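Long-range contacts in peptide ABC transporter, peptide-binding protein (Thermus thermophilus, PDB 2D5W), which binds oligopeptides, here a pentapeptide, and probably delivers them to an ABC transporter for uptake as its extracellular solute-binding component: residues Pro143-Asp148 and Tyr481-Thr486; Leu275-Gly280 and Phe549-Tyr554; Trp296-Ala301 and Trp593-Tyr598; Arg513-Ala518 and Gln529-Ala534. All blocks are in the same frame, centred on the assembly; numbering follows the deposited sequence.

Interaction 1: residues Pro143-Asp148 and Tyr481-Thr486; sequences PAYYYD and YKNLNT
An Asx turn at N483 meets a type I beta turn that runs from Y145 to D148, and the phenol of Y145 joins these two loops of the family 5 solute-binding fold. The evidence lies at Y145 OH. N485 ND2 donates to that oxygen over 3.1 Å; the N-H...O angle of 168° makes the bond nearly straight, and the oxygen also lies in the amide plane of N485. Ring and amide planes are 72° apart. The N483 side chain comes toward Y145 from the opposite direction to the tyrosine's own, its amide plane nearly parallel to that of the ring; its ND2 is 3.2 Å from Y145 OH. CG of Y145 stands anti to its own carbonyl carbon (chi1 -73°), which turns the ring out of the loop toward both asparagines. The same hydroxyl is also hydrogen-bonded to D122 OD2, an acidic partner shared with T486 OG1, while N485 ND2 makes a further bond to S516 O on helix 509-518. Each turn is fixed from within. Y145 N reaches D148 OD1 at 2.8 Å, meeting it from above the carboxylate plane, and D148 is in a salt bridge with R126. In the Asx turn, N485 N bonds to N483 OD1 at 2.8 Å. P143, which follows a cis peptide bond, adds apolar packing, its CG 4.2 Å from N485 CB.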
# COMPACT_ATOMS: atom_id res chain seq x y z
N PRO A 143 -17.91 7.91 14.71
CA PRO A 143 -18.94 7.83 13.68
C PRO A 143 -18.56 6.80 12.61
O PRO A 143 -17.38 6.55 12.37
CB PRO A 143 -18.98 9.25 13.12
CG PRO A 143 -17.54 9.66 13.21
CD PRO A 143 -17.14 9.16 14.59
N ALA A 144 -19.57 6.21 11.98
CA ALA A 144 -19.34 5.22 10.94
C ALA A 144 -19.05 5.89 9.60
O ALA A 144 -19.63 6.94 9.29
CB ALA A 144 -20.55 4.31 10.82
N TYR A 145 -18.16 5.28 8.83
CA TYR A 145 -17.81 5.78 7.50
C TYR A 145 -18.43 4.84 6.47
O TYR A 145 -18.70 3.67 6.76
CB TYR A 145 -16.29 5.83 7.31
CG TYR A 145 -15.59 6.93 8.08
CD1 TYR A 145 -14.21 7.13 7.93
CD2 TYR A 145 -16.28 7.78 8.95
CE1 TYR A 145 -13.56 8.15 8.63
CE2 TYR A 145 -15.63 8.79 9.65
CZ TYR A 145 -14.27 8.97 9.48
OH TYR A 145 -13.64 9.97 10.18
N TYR A 146 -18.63 5.34 5.26
CA TYR A 146 -19.26 4.57 4.20
C TYR A 146 -18.58 3.26 3.83
O TYR A 146 -19.23 2.35 3.31
CB TYR A 146 -19.40 5.43 2.94
CG TYR A 146 -18.14 5.55 2.11
CD1 TYR A 146 -17.93 4.73 1.00
CD2 TYR A 146 -17.15 6.48 2.44
CE1 TYR A 146 -16.77 4.82 0.24
CE2 TYR A 146 -15.98 6.58 1.68
CZ TYR A 146 -15.80 5.75 0.59
OH TYR A 146 -14.64 5.83 -0.15
N TYR A 147 -17.29 3.15 4.12
CA TYR A 147 -16.52 1.95 3.77
C TYR A 147 -16.22 0.98 4.89
O TYR A 147 -15.48 0.01 4.69
CB TYR A 147 -15.20 2.37 3.11
CG TYR A 147 -14.31 3.27 3.96
CD1 TYR A 147 -13.91 2.89 5.24
CD2 TYR A 147 -13.80 4.45 3.44
CE1 TYR A 147 -13.02 3.67 5.98
CE2 TYR A 147 -12.91 5.24 4.17
CZ TYR A 147 -12.52 4.84 5.44
OH TYR A 147 -11.63 5.60 6.16
N ASP A 148 -16.77 1.19 6.08
CA ASP A 148 -16.47 0.32 7.21
C ASP A 148 -16.81 -1.16 7.06
O ASP A 148 -16.21 -2.00 7.72
CB ASP A 148 -17.09 0.89 8.48
CG ASP A 148 -16.37 2.15 8.97
OD1 ASP A 148 -16.96 2.91 9.75
OD2 ASP A 148 -15.20 2.36 8.57
N TYR A 481 -4.63 16.92 6.41
CA TYR A 481 -3.74 17.35 7.47
C TYR A 481 -4.39 16.76 8.73
O TYR A 481 -3.72 16.16 9.57
CB TYR A 481 -3.70 18.87 7.58
CG TYR A 481 -3.13 19.34 8.90
CD1 TYR A 481 -1.79 19.15 9.22
CD2 TYR A 481 -3.96 19.93 9.86
CE1 TYR A 481 -1.28 19.54 10.46
CE2 TYR A 481 -3.46 20.32 11.10
CZ TYR A 481 -2.12 20.13 11.39
OH TYR A 481 -1.63 20.52 12.62
N LYS A 482 -5.70 16.91 8.83
CA LYS A 482 -6.45 16.40 9.97
C LYS A 482 -7.84 15.95 9.56
O LYS A 482 -8.49 16.58 8.72
CB LYS A 482 -6.57 17.49 11.04
CG LYS A 482 -7.38 17.08 12.26
CD LYS A 482 -7.64 18.27 13.18
CE LYS A 482 -6.33 18.89 13.66
NZ LYS A 482 -6.58 20.08 14.53
N ASN A 483 -8.30 14.83 10.12
CA ASN A 483 -9.65 14.37 9.84
C ASN A 483 -10.47 15.11 10.89
O ASN A 483 -10.23 14.98 12.09
CB ASN A 483 -9.78 12.86 10.03
CG ASN A 483 -11.19 12.37 9.76
OD1 ASN A 483 -12.12 12.74 10.47
ND2 ASN A 483 -11.34 11.56 8.72
N LEU A 484 -11.44 15.90 10.43
CA LEU A 484 -12.26 16.71 11.33
C LEU A 484 -13.26 15.95 12.19
O LEU A 484 -13.77 16.49 13.17
CB LEU A 484 -12.98 17.79 10.53
CG LEU A 484 -12.07 18.70 9.70
CD1 LEU A 484 -12.91 19.79 9.06
CD2 LEU A 484 -10.99 19.30 10.57
N ASN A 485 -13.53 14.70 11.85
CA ASN A 485 -14.48 13.91 12.63
C ASN A 485 -13.85 13.35 13.90
O ASN A 485 -14.53 13.17 14.90
CB ASN A 485 -15.02 12.76 11.80
CG ASN A 485 -15.57 13.22 10.47
OD1 ASN A 485 -16.25 14.24 10.39
ND2 ASN A 485 -15.28 12.47 9.42
N THR A 486 -12.55 13.09 13.84
CA THR A 486 -11.83 12.52 14.97
C THR A 486 -10.73 13.42 15.50
O THR A 486 -10.21 13.19 16.60
CB THR A 486 -11.19 11.18 14.58
OG1 THR A 486 -10.37 11.37 13.42
CG2 THR A 486 -12.26 10.14 14.28

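Interaction 2: residues Leu275-Gly280 and Phe549-Tyr554; sequences LTFDQG and FRANPY
F277 has its CG anti to the backbone N (chi1 -166°), and with chi2 at 88° this carries the ring from the start of a short, weakly bonded helix out to A551 on strand 549-554. One edge of the ring does the touching: CD1 of F277 is 3.7 Å from A551 O, which lies near the ring plane, while CE1 of F277 is 4.1 Å from A551 CB. P553 has the largest share of any residue, its pyrrolidine ring directed at the turn entering the helix. Its CG comes within 3.3 Å of L275 O and also approaches T276 O, so the proline packs against backbone carbonyls as well as side chains; L275 CB adds an apolar contact at 4.3 Å from P553 CG. The backbones come nearest at G280 and P553, CA to CA 5.6 Å; G280 CA is 4.2 Å from P553 CB, an approach that the absence of a side chain at G280 allows. Bonds inside 275-280 hold the turn: T276 N donates to Q279 OE1 in the carbonyl plane, on a lone pair, and T276 OG1 donates to D278 OD2 at 2.7 Å, on the syn side but tilted out of the carboxylate plane. N552 OD1 makes a weak hydrogen bond to a basic side chain of the bound peptide, so the strand packed through P553 also borders the peptide site. L275 rests on L258 and L259 of helix 255-264, T276 touches V417 of helix 416-431, and strand 544-557 pairs antiparallel with strand 293-308, whose F297 meets both F277 and P553.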
# COMPACT_ATOMS: atom_id res chain seq x y z
N LEU A 275 7.08 -7.28 -12.52
CA LEU A 275 7.40 -6.64 -13.79
C LEU A 275 6.56 -5.41 -14.03
O LEU A 275 5.44 -5.30 -13.53
CB LEU A 275 7.17 -7.63 -14.94
CG LEU A 275 7.86 -8.99 -14.83
CD1 LEU A 275 7.43 -9.87 -16.01
CD2 LEU A 275 9.37 -8.80 -14.82
N THR A 276 7.09 -4.48 -14.81
CA THR A 276 6.34 -3.27 -15.12
C THR A 276 5.57 -3.49 -16.43
O THR A 276 5.83 -4.43 -17.17
CB THR A 276 7.26 -2.04 -15.19
OG1 THR A 276 8.35 -2.28 -16.09
CG2 THR A 276 7.84 -1.76 -13.80
N PHE A 277 4.60 -2.62 -16.69
CA PHE A 277 3.73 -2.72 -17.86
C PHE A 277 4.46 -2.97 -19.19
O PHE A 277 4.09 -3.86 -19.95
CB PHE A 277 2.89 -1.45 -17.96
CG PHE A 277 1.73 -1.55 -18.92
CD1 PHE A 277 0.50 -2.02 -18.49
CD2 PHE A 277 1.87 -1.14 -20.24
CE1 PHE A 277 -0.59 -2.09 -19.36
CE2 PHE A 277 0.79 -1.21 -21.12
CZ PHE A 277 -0.44 -1.68 -20.68
N ASP A 278 5.48 -2.17 -19.45
CA ASP A 278 6.27 -2.28 -20.67
C ASP A 278 6.92 -3.66 -20.80
O ASP A 278 7.01 -4.21 -21.90
CB ASP A 278 7.34 -1.19 -20.71
CG ASP A 278 8.21 -1.18 -19.46
OD1 ASP A 278 9.45 -1.29 -19.59
OD2 ASP A 278 7.66 -1.06 -18.35
N GLN A 279 7.37 -4.22 -19.68
CA GLN A 279 8.01 -5.52 -19.73
C GLN A 279 7.01 -6.62 -20.06
O GLN A 279 7.33 -7.57 -20.78
CB GLN A 279 8.68 -5.82 -18.39
CG GLN A 279 9.77 -4.83 -18.02
CD GLN A 279 10.42 -5.16 -16.71
OE1 GLN A 279 9.76 -5.25 -15.67
NE2 GLN A 279 11.73 -5.36 -16.74
N GLY A 280 5.79 -6.47 -19.56
CA GLY A 280 4.75 -7.46 -19.82
C GLY A 280 4.39 -7.59 -21.28
O GLY A 280 3.89 -8.62 -21.71
N PHE A 549 -1.70 6.19 -14.17
CA PHE A 549 -2.41 5.10 -13.50
C PHE A 549 -1.93 3.80 -14.13
O PHE A 549 -1.85 3.67 -15.35
CB PHE A 549 -3.92 5.25 -13.69
CG PHE A 549 -4.50 6.47 -13.03
CD1 PHE A 549 -4.40 6.64 -11.65
CD2 PHE A 549 -5.15 7.44 -13.78
CE1 PHE A 549 -4.95 7.77 -11.04
CE2 PHE A 549 -5.71 8.56 -13.17
CZ PHE A 549 -5.61 8.73 -11.80
N ARG A 550 -1.62 2.82 -13.28
CA ARG A 550 -1.08 1.55 -13.73
C ARG A 550 -2.01 0.35 -13.73
O ARG A 550 -3.04 0.33 -13.06
CB ARG A 550 0.14 1.20 -12.87
CG ARG A 550 1.30 2.15 -13.04
CD ARG A 550 2.36 1.98 -11.98
NE ARG A 550 2.87 0.61 -11.90
CZ ARG A 550 3.88 0.25 -11.12
NH1 ARG A 550 4.29 -1.01 -11.10
NH2 ARG A 550 4.47 1.15 -10.34
N ALA A 551 -1.61 -0.65 -14.51
CA ALA A 551 -2.29 -1.93 -14.60
C ALA A 551 -1.16 -2.92 -14.34
O ALA A 551 -0.06 -2.76 -14.88
CB ALA A 551 -2.88 -2.14 -15.99
N ASN A 552 -1.41 -3.92 -13.51
CA ASN A 552 -0.38 -4.91 -13.19
C ASN A 552 -0.33 -6.05 -14.19
O ASN A 552 -1.36 -6.65 -14.52
CB ASN A 552 -0.61 -5.54 -11.81
CG ASN A 552 -0.39 -4.57 -10.67
OD1 ASN A 552 0.48 -3.72 -10.72
ND2 ASN A 552 -1.18 -4.73 -9.61
N PRO A 553 0.87 -6.37 -14.70
CA PRO A 553 0.96 -7.48 -15.65
C PRO A 553 1.23 -8.74 -14.84
O PRO A 553 1.99 -8.72 -13.87
CB PRO A 553 2.16 -7.09 -16.52
CG PRO A 553 3.05 -6.39 -15.54
CD PRO A 553 2.10 -5.55 -14.71
N TYR A 554 0.56 -9.84 -15.21
CA TYR A 554 0.76 -11.11 -14.53
C TYR A 554 1.15 -12.17 -15.55
O TYR A 554 0.54 -12.27 -16.61
CB TYR A 554 -0.51 -11.55 -13.80
CG TYR A 554 -0.84 -10.70 -12.60
CD1 TYR A 554 -1.83 -9.72 -12.67
CD2 TYR A 554 -0.14 -10.86 -11.41
CE1 TYR A 554 -2.11 -8.92 -11.57
CE2 TYR A 554 -0.41 -10.05 -10.31
CZ TYR A 554 -1.39 -9.09 -10.40
OH TYR A 554 -1.66 -8.29 -9.31

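Interaction 3: residues Trp296-Ala301 and Trp593-Tyr598; sequences WFVPGA and WDQAKY
Q595 runs over one face of the W296 indole, the two side chains passing in opposite directions, and so packs the C-terminal part of the chain, with its 3-10 turn, against strand 293-308 of the mixed sheet. Its side chain can be followed atom by atom. CB sits by the fusion bond of the indole, 3.7 Å from W296 CE2. CG, anti to the backbone N of Q595 (chi1 -175°), goes over the five-membered ring: it is 3.5 Å from the centroid and 16° off the ring normal, a CH-pi contact over the face. A bend at chi2 then takes the chain off the indole, and CD approaches V298, with V298 CG2 at 4.0 Å. At the tip, NE2 of Q595 passes 3.6 Å from V298 CG2, but its hydrogen bond goes elsewhere, to A565 O. The amide plane is 51° from that of the indole, so the two flat groups do not stack; the methylene does the covering. Farther out on the indole, A596 takes over: its N lies over the same ring system, and its CA is 3.6 Å from W296 CZ3. The turn itself is closed by a backbone bond from Y598 N to Q595 O at 3.0 Å. Y598 meets the strand through its backbone, while its ring leads away and its OH bonds to D50. Two residues along from W296, V298 CG1 lies 3.8 Å from Y598 O.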
# COMPACT_ATOMS: atom_id res chain seq x y z
N TRP A 296 -1.41 -11.50 -18.53
CA TRP A 296 -2.61 -10.71 -18.27
C TRP A 296 -2.25 -9.33 -17.74
O TRP A 296 -1.22 -9.16 -17.11
CB TRP A 296 -3.48 -11.39 -17.21
CG TRP A 296 -3.80 -12.82 -17.47
CD1 TRP A 296 -3.16 -13.91 -16.97
CD2 TRP A 296 -4.87 -13.31 -18.28
NE1 TRP A 296 -3.77 -15.06 -17.41
CE2 TRP A 296 -4.82 -14.72 -18.22
CE3 TRP A 296 -5.87 -12.70 -19.06
CZ2 TRP A 296 -5.74 -15.53 -18.91
CZ3 TRP A 296 -6.78 -13.50 -19.73
CH2 TRP A 296 -6.71 -14.91 -19.65
N PHE A 297 -3.13 -8.37 -18.00
CA PHE A 297 -2.94 -7.01 -17.51
C PHE A 297 -4.20 -6.67 -16.72
O PHE A 297 -5.30 -6.65 -17.26
CB PHE A 297 -2.76 -6.04 -18.68
CG PHE A 297 -1.47 -6.23 -19.42
CD1 PHE A 297 -0.33 -5.53 -19.05
CD2 PHE A 297 -1.39 -7.14 -20.47
CE1 PHE A 297 0.87 -5.72 -19.72
CE2 PHE A 297 -0.19 -7.34 -21.14
CZ PHE A 297 0.94 -6.63 -20.77
N VAL A 298 -4.03 -6.40 -15.43
CA VAL A 298 -5.16 -6.11 -14.56
C VAL A 298 -5.17 -4.68 -14.04
O VAL A 298 -4.27 -4.27 -13.32
CB VAL A 298 -5.17 -7.07 -13.34
CG1 VAL A 298 -6.36 -6.78 -12.45
CG2 VAL A 298 -5.20 -8.52 -13.82
N PRO A 299 -6.19 -3.90 -14.43
CA PRO A 299 -6.26 -2.52 -13.95
C PRO A 299 -6.55 -2.50 -12.46
O PRO A 299 -7.23 -3.38 -11.94
CB PRO A 299 -7.40 -1.93 -14.78
CG PRO A 299 -7.31 -2.69 -16.06
CD PRO A 299 -7.11 -4.11 -15.56
N GLY A 300 -6.03 -1.49 -11.77
CA GLY A 300 -6.26 -1.38 -10.35
C GLY A 300 -6.07 0.06 -9.92
O GLY A 300 -5.83 0.93 -10.75
N ALA A 301 -6.18 0.32 -8.63
CA ALA A 301 -6.00 1.66 -8.11
C ALA A 301 -4.52 1.77 -7.75
O ALA A 301 -4.13 1.70 -6.59
CB ALA A 301 -6.87 1.87 -6.88
N TRP A 593 -12.00 -19.80 -10.66
CA TRP A 593 -11.94 -18.43 -11.14
C TRP A 593 -11.22 -18.37 -12.48
O TRP A 593 -10.40 -19.23 -12.78
CB TRP A 593 -11.17 -17.55 -10.14
CG TRP A 593 -11.71 -17.61 -8.74
CD1 TRP A 593 -11.39 -18.52 -7.78
CD2 TRP A 593 -12.73 -16.77 -8.19
NE1 TRP A 593 -12.15 -18.30 -6.65
CE2 TRP A 593 -12.98 -17.24 -6.88
CE3 TRP A 593 -13.46 -15.68 -8.67
CZ2 TRP A 593 -13.93 -16.64 -6.04
CZ3 TRP A 593 -14.40 -15.09 -7.84
CH2 TRP A 593 -14.63 -15.57 -6.54
N ASP A 594 -11.56 -17.38 -13.30
CA ASP A 594 -10.89 -17.21 -14.58
C ASP A 594 -10.46 -15.76 -14.68
O ASP A 594 -11.26 -14.84 -14.49
CB ASP A 594 -11.80 -17.54 -15.76
CG ASP A 594 -11.05 -17.48 -17.09
OD1 ASP A 594 -10.27 -18.42 -17.37
OD2 ASP A 594 -11.22 -16.50 -17.83
N GLN A 595 -9.19 -15.56 -14.99
CA GLN A 595 -8.60 -14.23 -15.07
C GLN A 595 -9.16 -13.30 -16.15
O GLN A 595 -9.21 -12.09 -15.95
CB GLN A 595 -7.09 -14.36 -15.26
CG GLN A 595 -6.36 -13.04 -15.23
CD GLN A 595 -6.47 -12.36 -13.89
OE1 GLN A 595 -5.76 -12.70 -12.94
NE2 GLN A 595 -7.37 -11.39 -13.80
N ALA A 596 -9.58 -13.86 -17.27
CA ALA A 596 -10.08 -13.06 -18.39
C ALA A 596 -11.04 -11.92 -18.07
O ALA A 596 -10.79 -10.77 -18.43
CB ALA A 596 -10.71 -13.98 -19.43
N LYS A 597 -12.14 -12.23 -17.38
CA LYS A 597 -13.15 -11.22 -17.06
C LYS A 597 -12.69 -10.05 -16.18
O LYS A 597 -13.37 -9.02 -16.12
CB LYS A 597 -14.37 -11.88 -16.42
CG LYS A 597 -14.11 -12.46 -15.04
CD LYS A 597 -15.36 -13.11 -14.47
CE LYS A 597 -15.72 -14.38 -15.23
NZ LYS A 597 -14.65 -15.41 -15.13
N TYR A 598 -11.56 -10.20 -15.51
CA TYR A 598 -11.06 -9.14 -14.63
C TYR A 598 -9.88 -8.39 -15.24
O TYR A 598 -9.41 -7.40 -14.69
CB TYR A 598 -10.62 -9.72 -13.29
CG TYR A 598 -11.61 -10.67 -12.68
CD1 TYR A 598 -12.83 -10.21 -12.16
CD2 TYR A 598 -11.34 -12.03 -12.62
CE1 TYR A 598 -13.75 -11.10 -11.61
CE2 TYR A 598 -12.25 -12.92 -12.07
CZ TYR A 598 -13.45 -12.45 -11.57
OH TYR A 598 -14.35 -13.35 -11.04

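Interaction 4: residues Arg513-Ala518 and Gln529-Ala534; sequences RLTSQA and QLFWRA
Leucine and alanine contacts dominate between helices 509-518 and 524-541. L530 fits beside A518, their CB atoms 3.7 Å apart, and its CD2 methyl reaches 4.0 Å from CD2 of L514, the two leucines running obliquely to one another. L514 has its other methyl on the far helix's backbone: CD1 is 3.8 Å from A534 N. Of the remaining methyl contacts, T515 CG2 touches A534 CB at 3.9 Å; that methyl is anti to the carbonyl carbon, and OG1 is directed back to bond with F511 O in its own helix.

The aromatic contribution comes from F531. Its CE2 is 3.5 Å from A518 CB, and the methyl approaches the ring obliquely; chi1 of -94° is off the staggered value, and the end of the ring comes nearer the neighbouring helix than the direction of its CB would suggest.

Polar residues border the apolar strip with their aliphatic or amide parts. Q517, extended beyond CG, crosses L530 at about a right angle and sets NE2 3.7 Å from L530 CD1, while R533 offers CB to L514 CD1 before its chain leads away.

The segment axes approach to 8.7 Å, with an angle of 159° between their directions. Small alanines at the interface are consistent with this spacing, and the short connection between the helices makes the pair an antiparallel helical hairpin.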
# COMPACT_ATOMS: atom_id res chain seq x y z
N ARG A 513 -12.03 19.53 5.20
CA ARG A 513 -13.46 19.63 5.48
C ARG A 513 -14.28 18.78 4.52
O ARG A 513 -15.17 18.03 4.93
CB ARG A 513 -13.91 21.09 5.39
CG ARG A 513 -15.30 21.33 5.94
CD ARG A 513 -15.70 22.80 5.83
NE ARG A 513 -14.71 23.69 6.44
CZ ARG A 513 -13.63 24.15 5.82
NH1 ARG A 513 -12.79 24.96 6.45
NH2 ARG A 513 -13.40 23.82 4.55
N LEU A 514 -13.97 18.90 3.23
CA LEU A 514 -14.69 18.16 2.20
C LEU A 514 -14.55 16.65 2.35
O LEU A 514 -15.54 15.92 2.31
CB LEU A 514 -14.21 18.59 0.82
CG LEU A 514 -14.59 20.00 0.39
CD1 LEU A 514 -13.74 20.43 -0.80
CD2 LEU A 514 -16.07 20.07 0.04
N THR A 515 -13.31 16.18 2.53
CA THR A 515 -13.07 14.74 2.66
C THR A 515 -13.60 14.18 3.98
O THR A 515 -14.08 13.04 4.02
CB THR A 515 -11.56 14.41 2.51
OG1 THR A 515 -10.79 15.21 3.42
CG2 THR A 515 -11.10 14.68 1.08
N SER A 516 -13.52 14.95 5.06
CA SER A 516 -14.02 14.49 6.34
C SER A 516 -15.54 14.32 6.28
O SER A 516 -16.09 13.43 6.90
CB SER A 516 -13.66 15.47 7.46
OG SER A 516 -12.26 15.51 7.66
N GLN A 517 -16.21 15.19 5.52
CA GLN A 517 -17.65 15.08 5.39
C GLN A 517 -18.01 13.95 4.43
O GLN A 517 -18.94 13.18 4.66
CB GLN A 517 -18.26 16.38 4.87
CG GLN A 517 -19.78 16.36 4.88
CD GLN A 517 -20.39 17.59 4.25
OE1 GLN A 517 -19.93 18.71 4.47
NE2 GLN A 517 -21.45 17.39 3.48
N ALA A 518 -17.26 13.86 3.34
CA ALA A 518 -17.51 12.85 2.32
C ALA A 518 -17.52 11.42 2.84
O ALA A 518 -18.35 10.62 2.41
CB ALA A 518 -16.49 12.98 1.20
N GLN A 529 -19.76 13.92 -5.27
CA GLN A 529 -19.71 15.37 -5.46
C GLN A 529 -18.67 16.01 -4.55
O GLN A 529 -17.90 16.87 -4.98
CB GLN A 529 -21.08 16.00 -5.18
CG GLN A 529 -22.21 15.45 -6.03
CD GLN A 529 -23.54 16.15 -5.76
OE1 GLN A 529 -23.87 16.46 -4.61
NE2 GLN A 529 -24.31 16.38 -6.81
N LEU A 530 -18.64 15.59 -3.29
CA LEU A 530 -17.68 16.14 -2.34
C LEU A 530 -16.25 15.76 -2.71
O LEU A 530 -15.35 16.60 -2.66
CB LEU A 530 -18.02 15.65 -0.93
CG LEU A 530 -19.35 16.20 -0.39
CD1 LEU A 530 -19.76 15.45 0.86
CD2 LEU A 530 -19.22 17.69 -0.12
N PHE A 531 -16.04 14.50 -3.08
CA PHE A 531 -14.70 14.06 -3.47
C PHE A 531 -14.25 14.77 -4.76
O PHE A 531 -13.06 15.01 -4.94
CB PHE A 531 -14.68 12.55 -3.67
CG PHE A 531 -14.24 11.79 -2.44
CD1 PHE A 531 -12.89 11.73 -2.09
CD2 PHE A 531 -15.17 11.14 -1.64
CE1 PHE A 531 -12.47 11.03 -0.96
CE2 PHE A 531 -14.76 10.44 -0.50
CZ PHE A 531 -13.41 10.38 -0.16
N TRP A 532 -15.19 15.09 -5.64
CA TRP A 532 -14.84 15.78 -6.88
C TRP A 532 -14.35 17.18 -6.56
O TRP A 532 -13.38 17.66 -7.16
CB TRP A 532 -16.04 15.82 -7.83
CG TRP A 532 -16.14 14.59 -8.69
CD1 TRP A 532 -15.72 13.32 -8.36
CD2 TRP A 532 -16.67 14.50 -10.01
NE1 TRP A 532 -15.96 12.47 -9.41
CE2 TRP A 532 -16.54 13.16 -10.43
CE3 TRP A 532 -17.25 15.44 -10.89
CZ2 TRP A 532 -16.97 12.72 -11.69
CZ3 TRP A 532 -17.67 15.00 -12.14
CH2 TRP A 532 -17.53 13.66 -12.53
N ARG A 533 -15.01 17.85 -5.62
CA ARG A 533 -14.59 19.19 -5.23
C ARG A 533 -13.22 19.12 -4.58
O ARG A 533 -12.37 19.98 -4.81
CB ARG A 533 -15.62 19.81 -4.28
CG ARG A 533 -17.07 19.64 -4.74
CD ARG A 533 -17.21 19.84 -6.24
NE ARG A 533 -18.39 19.15 -6.77
CZ ARG A 533 -18.63 18.98 -8.07
NH1 ARG A 533 -19.72 18.35 -8.46
NH2 ARG A 533 -17.77 19.45 -8.97
N ALA A 534 -13.00 18.09 -3.76
CA ALA A 534 -11.71 17.92 -3.10
C ALA A 534 -10.60 17.73 -4.14
O ALA A 534 -9.50 18.26 -4.00
CB ALA A 534 -11.75 16.73 -2.15

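In the fold
From the N terminus, the first segment met is 143-148, whose loop is closed 333 residues later by 481-486 in interaction 1. Before that closure the chain passes 275-280 and 296-301, which find their partners only at 549-554 and 593-598; interactions 1, 2 and 3 therefore cross one another. Interaction 4 opens after interaction 1 has closed and is nested within the loops of both 2 and 3. Space groups them in pairs, each with centres 12 Å apart. Interactions 1 and 4 touch where loop 481-486 bonds to helix 509-518. Interactions 2 and 3 share the sheet through neighbouring strands 544-557 and 293-308, with centres 30 to 33 Å from those of the first pair.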